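Ferric-siderophore receptor protein (Streptomyces coelicolor, PDB 2X4L) probably binds iron-loaded siderophores outside the membrane as the solute-binding component of an ABC-type uptake system. Local coordinates at residues F31-G36 and S142-V147; D149-Q154 and D221-K226. All coordinates share one frame; numbering follows the deposited sequence.

Contact 1: F31-G36 and S142-V147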
loop_
_atom_site.group_PDB
_atom_site.type_symbol
_atom_site.label_atom_id
_atom_site.label_comp_id
_atom_site.label_asym_id
_atom_site.label_seq_id
_atom_site.Cartn_x
_atom_site.Cartn_y
_atom_site.Cartn_z
ATOM N N PHE A 31 -17.738 13.309 7.026
ATOM C CA PHE A 31 -17.015 12.057 7.195
ATOM C C PHE A 31 -16.153 12.098 8.443
ATOM O O PHE A 31 -15.354 13.029 8.624
ATOM C CB PHE A 31 -16.104 11.814 5.987
ATOM C CG PHE A 31 -15.481 10.429 5.983
ATOM C CD1 PHE A 31 -16.279 9.326 5.663
ATOM C CD2 PHE A 31 -14.106 10.234 6.260
ATOM C CE1 PHE A 31 -15.738 8.042 5.646
ATOM C CE2 PHE A 31 -13.624 8.983 6.328
ATOM C CZ PHE A 31 -14.349 7.892 5.950
ATOM N N LYS A 32 -16.219 11.071 9.263
ATOM C CA LYS A 32 -15.382 10.976 10.451
ATOM C C LYS A 32 -14.197 10.041 10.089
ATOM O O LYS A 32 -14.420 8.880 9.789
ATOM C CB LYS A 32 -16.189 10.460 11.620
ATOM C CG LYS A 32 -15.333 10.347 12.916
ATOM C CD LYS A 32 -16.209 9.750 14.131
ATOM C CE LYS A 32 -15.330 9.438 15.357
ATOM N NZ LYS A 32 -15.173 10.614 16.319
ATOM N N ASP A 33 -12.983 10.560 10.079
ATOM C CA ASP A 33 -11.846 9.736 9.675
ATOM C C ASP A 33 -11.181 8.925 10.797
ATOM O O ASP A 33 -11.745 8.839 11.929
ATOM C CB ASP A 33 -10.759 10.602 8.955
ATOM C CG ASP A 33 -9.900 11.464 9.933
ATOM O OD1 ASP A 33 -10.112 11.351 11.173
ATOM O OD2 ASP A 33 -8.983 12.148 9.511
ATOM N N ASP A 34 -10.052 8.314 10.509
ATOM C CA ASP A 34 -9.447 7.362 11.471
ATOM C C ASP A 34 -8.570 8.026 12.508
ATOM O O ASP A 34 -7.944 7.307 13.384
ATOM C CB ASP A 34 -8.636 6.294 10.745
ATOM C CG ASP A 34 -9.536 5.351 10.007
ATOM O OD1 ASP A 34 -10.731 5.155 10.409
ATOM O OD2 ASP A 34 -9.001 4.699 9.090
ATOM N N ARG A 35 -8.525 9.364 12.472
ATOM C CA ARG A 35 -7.961 10.112 13.561
ATOM C C ARG A 35 -9.112 10.481 14.486
ATOM O O ARG A 35 -8.914 11.188 15.450
ATOM C CB ARG A 35 -7.293 11.413 13.088
ATOM C CG ARG A 35 -6.051 11.141 12.211
ATOM C CD ARG A 35 -5.526 12.441 11.688
ATOM N NE ARG A 35 -6.506 13.077 10.837
ATOM C CZ ARG A 35 -6.383 14.268 10.243
ATOM N NH1 ARG A 35 -5.322 15.012 10.394
ATOM N NH2 ARG A 35 -7.419 14.723 9.509
ATOM N N GLY A 36 -10.361 10.142 14.135
ATOM C CA GLY A 36 -11.503 10.537 14.998
ATOM C C GLY A 36 -12.043 11.965 14.712
ATOM O O GLY A 36 -12.939 12.481 15.426
ATOM N N SER A 142 -8.538 17.889 6.165
ATOM C CA SER A 142 -8.005 16.605 5.774
ATOM C C SER A 142 -8.752 15.423 6.342
ATOM O O SER A 142 -9.398 15.517 7.449
ATOM C CB SER A 142 -6.510 16.479 6.190
ATOM O OG SER A 142 -6.394 16.698 7.606
ATOM N N VAL A 143 -8.583 14.305 5.650
ATOM C CA VAL A 143 -9.179 13.024 6.036
ATOM C C VAL A 143 -8.037 11.994 5.945
ATOM O O VAL A 143 -7.334 11.922 4.900
ATOM C CB VAL A 143 -10.317 12.630 5.016
ATOM C CG1 VAL A 143 -10.666 11.163 5.200
ATOM C CG2 VAL A 143 -11.568 13.489 5.191
ATOM N N ALA A 144 -7.788 11.294 7.047
ATOM C CA ALA A 144 -6.778 10.238 7.058
ATOM C C ALA A 144 -7.478 8.850 7.225
ATOM O O ALA A 144 -8.279 8.649 8.132
ATOM C CB ALA A 144 -5.818 10.458 8.170
ATOM N N ILE A 145 -7.042 7.901 6.443
ATOM C CA ILE A 145 -7.416 6.526 6.534
ATOM C C ILE A 145 -6.252 5.728 7.069
ATOM O O ILE A 145 -5.145 5.779 6.547
ATOM C CB ILE A 145 -7.875 5.946 5.230
ATOM C CG1 ILE A 145 -9.083 6.759 4.632
ATOM C CG2 ILE A 145 -8.288 4.444 5.393
ATOM C CD1 ILE A 145 -10.333 6.736 5.565
ATOM N N SER A 146 -6.447 5.095 8.216
ATOM C CA SER A 146 -5.333 4.396 8.886
ATOM C C SER A 146 -5.011 3.039 8.293
ATOM O O SER A 146 -5.855 2.214 8.015
ATOM C CB SER A 146 -5.594 4.198 10.398
ATOM O OG SER A 146 -4.405 3.545 10.949
ATOM N N VAL A 147 -3.718 2.900 8.024
ATOM C CA VAL A 147 -3.133 1.631 7.584
ATOM C C VAL A 147 -2.018 1.193 8.583
ATOM O O VAL A 147 -0.945 0.643 8.140
ATOM C CB VAL A 147 -2.596 1.701 6.139
ATOM C CG1 VAL A 147 -3.729 1.896 5.165
ATOM C CG2 VAL A 147 -1.571 2.855 5.975
HETATM O O HOH W 1 -8.521 1.922 8.733
#
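The turn at Asp33–Gly36 docks on the edge strand 142-146 through backbone and carboxylate bonds, and shows how a short hairpin can close the border of a parallel sheet. The segments run 62° apart, with Asp33 facing Val143 and Asp34 facing Ile145; Asp34 N donates to Ala144 O at 3.0 Å. On its other side, strand 142-146 pairs with strand 113-118 of the five-stranded sheet in this domain of the binding-protein fold. Asp33 to Gly36 forms a type I beta turn, Gly36 N bonding to Asp33 O, and an Asx turn overlaps its start, where Asp33 OD1 accepts from Arg35 N.

Carboxylates supply the acceptors that a neighbouring strand would otherwise give. Asp33 CG sits between its N and carbonyl carbon (chi1 77°), which puts OD2 2.9 Å from Ala144 N, met on the anti side. NE and NH2 of Arg35 both donate to this same oxygen, at 3.0 Å each, and it lies close to the guanidinium plane. With an alanine here, Ala144 N would probably lose its acceptor and the Arg35 guanidinium its counter-charge, leaving it less firmly fixed beside Ser142. The next residue, Asp34, turns OD2 with its anti lone pair to Ser146 N at 2.7 Å, while OD1 forms a salt bridge with Arg158 of helix 153-165.

Ahead of the turn, in strand 29-32, the Phe31 ring meets Val143 CG1 at CD2, 3.7 Å away, and Ile145 CD1 lies at its edge. At the start of strand 142-146, Arg35 NH2 donates to Ser142 OG at 2.9 Å, the oxygen tilted 22° from the guanidinium plane.

Contact 2: D149-Q154 and D221-K226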
loop_
_atom_site.group_PDB
_atom_site.type_symbol
_atom_site.label_atom_id
_atom_site.label_comp_id
_atom_site.label_asym_id
_atom_site.label_seq_id
_atom_site.Cartn_x
_atom_site.Cartn_y
_atom_site.Cartn_z
ATOM N N ASP A 149 -1.283 -1.180 11.975
ATOM C CA ASP A 149 -1.582 -2.053 13.152
ATOM C C ASP A 149 -3.025 -2.537 13.070
ATOM O O ASP A 149 -3.816 -2.505 14.057
ATOM C CB ASP A 149 -1.286 -1.323 14.477
ATOM C CG ASP A 149 -1.058 -2.289 15.638
ATOM O OD1 ASP A 149 -0.902 -3.500 15.472
ATOM O OD2 ASP A 149 -1.089 -1.768 16.807
ATOM N N ARG A 150 -3.392 -3.021 11.895
ATOM C CA ARG A 150 -4.718 -3.598 11.660
ATOM C C ARG A 150 -4.678 -4.429 10.370
ATOM O O ARG A 150 -3.708 -4.332 9.622
ATOM C CB ARG A 150 -5.791 -2.522 11.537
ATOM C CG ARG A 150 -5.547 -1.592 10.328
ATOM C CD ARG A 150 -6.327 -0.230 10.408
ATOM N NE ARG A 150 -5.972 0.482 11.609
ATOM C CZ ARG A 150 -6.796 1.399 12.158
ATOM N NH1 ARG A 150 -7.977 1.671 11.616
ATOM N NH2 ARG A 150 -6.424 2.033 13.278
ATOM N N GLN A 151 -5.728 -5.221 10.080
ATOM C CA GLN A 151 -5.766 -5.963 8.872
ATOM C C GLN A 151 -6.370 -5.174 7.763
ATOM O O GLN A 151 -7.202 -4.311 7.973
ATOM C CB GLN A 151 -6.598 -7.235 9.063
ATOM C CG GLN A 151 -5.890 -8.218 10.035
ATOM C CD GLN A 151 -6.711 -9.435 10.296
ATOM O OE1 GLN A 151 -7.445 -9.922 9.443
ATOM N NE2 GLN A 151 -6.500 -10.018 11.493
ATOM N N LEU A 152 -5.925 -5.509 6.566
ATOM C CA LEU A 152 -6.294 -4.841 5.327
ATOM C C LEU A 152 -7.803 -4.614 5.126
ATOM O O LEU A 152 -8.193 -3.691 4.542
ATOM C CB LEU A 152 -5.739 -5.638 4.165
ATOM C CG LEU A 152 -5.877 -5.161 2.742
ATOM C CD1 LEU A 152 -5.220 -3.776 2.522
ATOM C CD2 LEU A 152 -5.474 -6.163 1.684
ATOM N N THR A 153 -8.608 -5.539 5.604
ATOM C CA THR A 153 -10.035 -5.441 5.391
ATOM C C THR A 153 -10.599 -4.174 6.058
ATOM O O THR A 153 -11.558 -3.659 5.604
ATOM C CB THR A 153 -10.737 -6.712 5.942
ATOM O OG1 THR A 153 -10.162 -6.997 7.173
ATOM C CG2 THR A 153 -10.530 -7.890 4.995
ATOM N N GLN A 154 -9.930 -3.719 7.113
ATOM C CA GLN A 154 -10.307 -2.504 7.821
ATOM C C GLN A 154 -10.292 -1.296 6.890
ATOM O O GLN A 154 -11.348 -0.800 6.499
ATOM C CB GLN A 154 -9.374 -2.263 9.009
ATOM C CG GLN A 154 -9.757 -1.069 9.867
ATOM C CD GLN A 154 -9.823 -1.409 11.343
ATOM O OE1 GLN A 154 -9.190 -2.360 11.802
ATOM N NE2 GLN A 154 -10.592 -0.630 12.096
ATOM N N ASP A 221 -1.384 -5.387 4.887
ATOM C CA ASP A 221 -1.371 -6.552 3.988
ATOM C C ASP A 221 -0.898 -7.784 4.722
ATOM O O ASP A 221 -1.574 -8.839 4.699
ATOM C CB ASP A 221 -0.633 -6.287 2.669
ATOM C CG ASP A 221 0.844 -5.946 2.882
ATOM O OD1 ASP A 221 1.186 -5.311 3.920
ATOM O OD2 ASP A 221 1.613 -6.335 1.968
ATOM N N LEU A 222 0.282 -7.687 5.329
ATOM C CA LEU A 222 0.871 -8.857 5.980
ATOM C C LEU A 222 0.029 -9.360 7.113
ATOM O O LEU A 222 -0.056 -10.549 7.309
ATOM C CB LEU A 222 2.321 -8.601 6.406
ATOM C CG LEU A 222 3.225 -8.080 5.319
ATOM C CD1 LEU A 222 4.658 -7.910 5.918
ATOM C CD2 LEU A 222 3.236 -9.033 4.107
ATOM N N GLU A 223 -0.597 -8.455 7.911
ATOM C CA GLU A 223 -1.418 -8.922 9.039
ATOM C C GLU A 223 -2.585 -9.704 8.479
ATOM O O GLU A 223 -2.988 -10.758 9.074
ATOM C CB GLU A 223 -1.943 -7.723 9.882
ATOM C CG GLU A 223 -0.883 -7.193 10.820
ATOM C CD GLU A 223 -1.511 -6.383 11.921
ATOM O OE1 GLU A 223 -2.782 -6.539 12.171
ATOM O OE2 GLU A 223 -0.757 -5.585 12.584
ATOM N N TYR A 224 -3.141 -9.275 7.337
ATOM C CA TYR A 224 -4.286 -9.990 6.788
ATOM C C TYR A 224 -3.821 -11.367 6.209
ATOM O O TYR A 224 -4.455 -12.396 6.492
ATOM C CB TYR A 224 -4.966 -9.147 5.684
ATOM C CG TYR A 224 -6.207 -9.757 5.125
ATOM C CD1 TYR A 224 -7.194 -10.222 5.926
ATOM C CD2 TYR A 224 -6.433 -9.770 3.703
ATOM C CE1 TYR A 224 -8.397 -10.694 5.412
ATOM C CE2 TYR A 224 -7.592 -10.346 3.216
ATOM C CZ TYR A 224 -8.592 -10.712 4.042
ATOM O OH TYR A 224 -9.873 -11.257 3.601
ATOM N N PHE A 225 -2.743 -11.352 5.453
ATOM C CA PHE A 225 -2.218 -12.616 4.869
ATOM C C PHE A 225 -1.914 -13.625 6.010
ATOM O O PHE A 225 -2.232 -14.836 5.913
ATOM C CB PHE A 225 -0.918 -12.384 4.052
ATOM C CG PHE A 225 -1.067 -11.440 2.911
ATOM C CD1 PHE A 225 -2.274 -11.211 2.289
ATOM C CD2 PHE A 225 0.091 -10.773 2.492
ATOM C CE1 PHE A 225 -2.383 -10.275 1.206
ATOM C CE2 PHE A 225 0.052 -9.862 1.455
ATOM C CZ PHE A 225 -1.147 -9.636 0.794
ATOM N N LYS A 226 -1.310 -13.139 7.089
ATOM C CA LYS A 226 -1.057 -13.994 8.277
ATOM C C LYS A 226 -2.340 -14.564 8.880
ATOM O O LYS A 226 -2.412 -15.744 9.203
ATOM C CB LYS A 226 -0.258 -13.226 9.346
ATOM C CG LYS A 226 0.070 -14.120 10.569
ATOM C CD LYS A 226 1.018 -13.504 11.590
ATOM C CE LYS A 226 1.821 -14.586 12.517
ATOM N NZ LYS A 226 3.109 -15.279 12.014
HETATM O O HOH W 2 -3.369 -5.550 14.685
HETATM O O HOH W 3 -3.733 -8.940 13.007
#
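Apolar contacts join Leu152 and Thr153 to Tyr224, an example of an inter-lobe junction gathered about one tyrosine. Thr153 CG2 lies over a face of its ring, 3.5 Å from Tyr224 CE1 and nearly as close to CZ. With CG anti to the backbone N (chi1 -176°), the tyrosine swings its ring along the chain leading into helix 153-165, while its CB packs 3.9 Å from Leu152 CB. Gln151 reaches the same ring from its edge: OE1 lies in the ring plane, 3.5 Å from CD1, with the amide turned 36° from the ring.

Polar contacts across the interface run through water. Glu223, its chain extended, lays its carboxylate beside the backbone of Arg150. Glu223 OE1 accepts from one water at 2.7 Å, itself weakly bonded to Gln151 NE2; a second water, 2.8 Å from Glu223 OE1, lies between it and Asp149 O, probably shared among several acceptors. Like charges also come close, Asp149 OD1 standing 3.6 Å from Glu223 OE2 with the carboxylate planes almost perpendicular. The repulsion is probably eased because Glu223 OE2 accepts from Leu218 N.

Around this junction, Tyr224 also touches Ala186 of helix 173-195 and Leu311 of helix 304-320, and Thr153 and Leu152 reach Phe182 and Cys307 of the same two helices, so the entry to helix 153-165 and helix 220-227 lie side by side against them.

How the contacts relate
Contacts 1 and 2 follow one another along the chain: strand 142-146 of contact 1 ends shortly before segment 149-154 of contact 2, and their centres lie about 17 Å apart. Contact 1 belongs to the domain of the five-stranded parallel sheet, whereas contact 2 brings in helix 220-227 beside the mixed sheet of the other domain. Helix 153-165 connects them, since it begins in contact 2 and its later turns pack on Phe31 and Ile145 of contact 1. A packing approach of Arg150 NH1 to Asp34 OD2, at 4.1 Å, joins them directly. Together they tie an edge strand to the inter-domain junction, consistent with the two-lobed architecture of this receptor family.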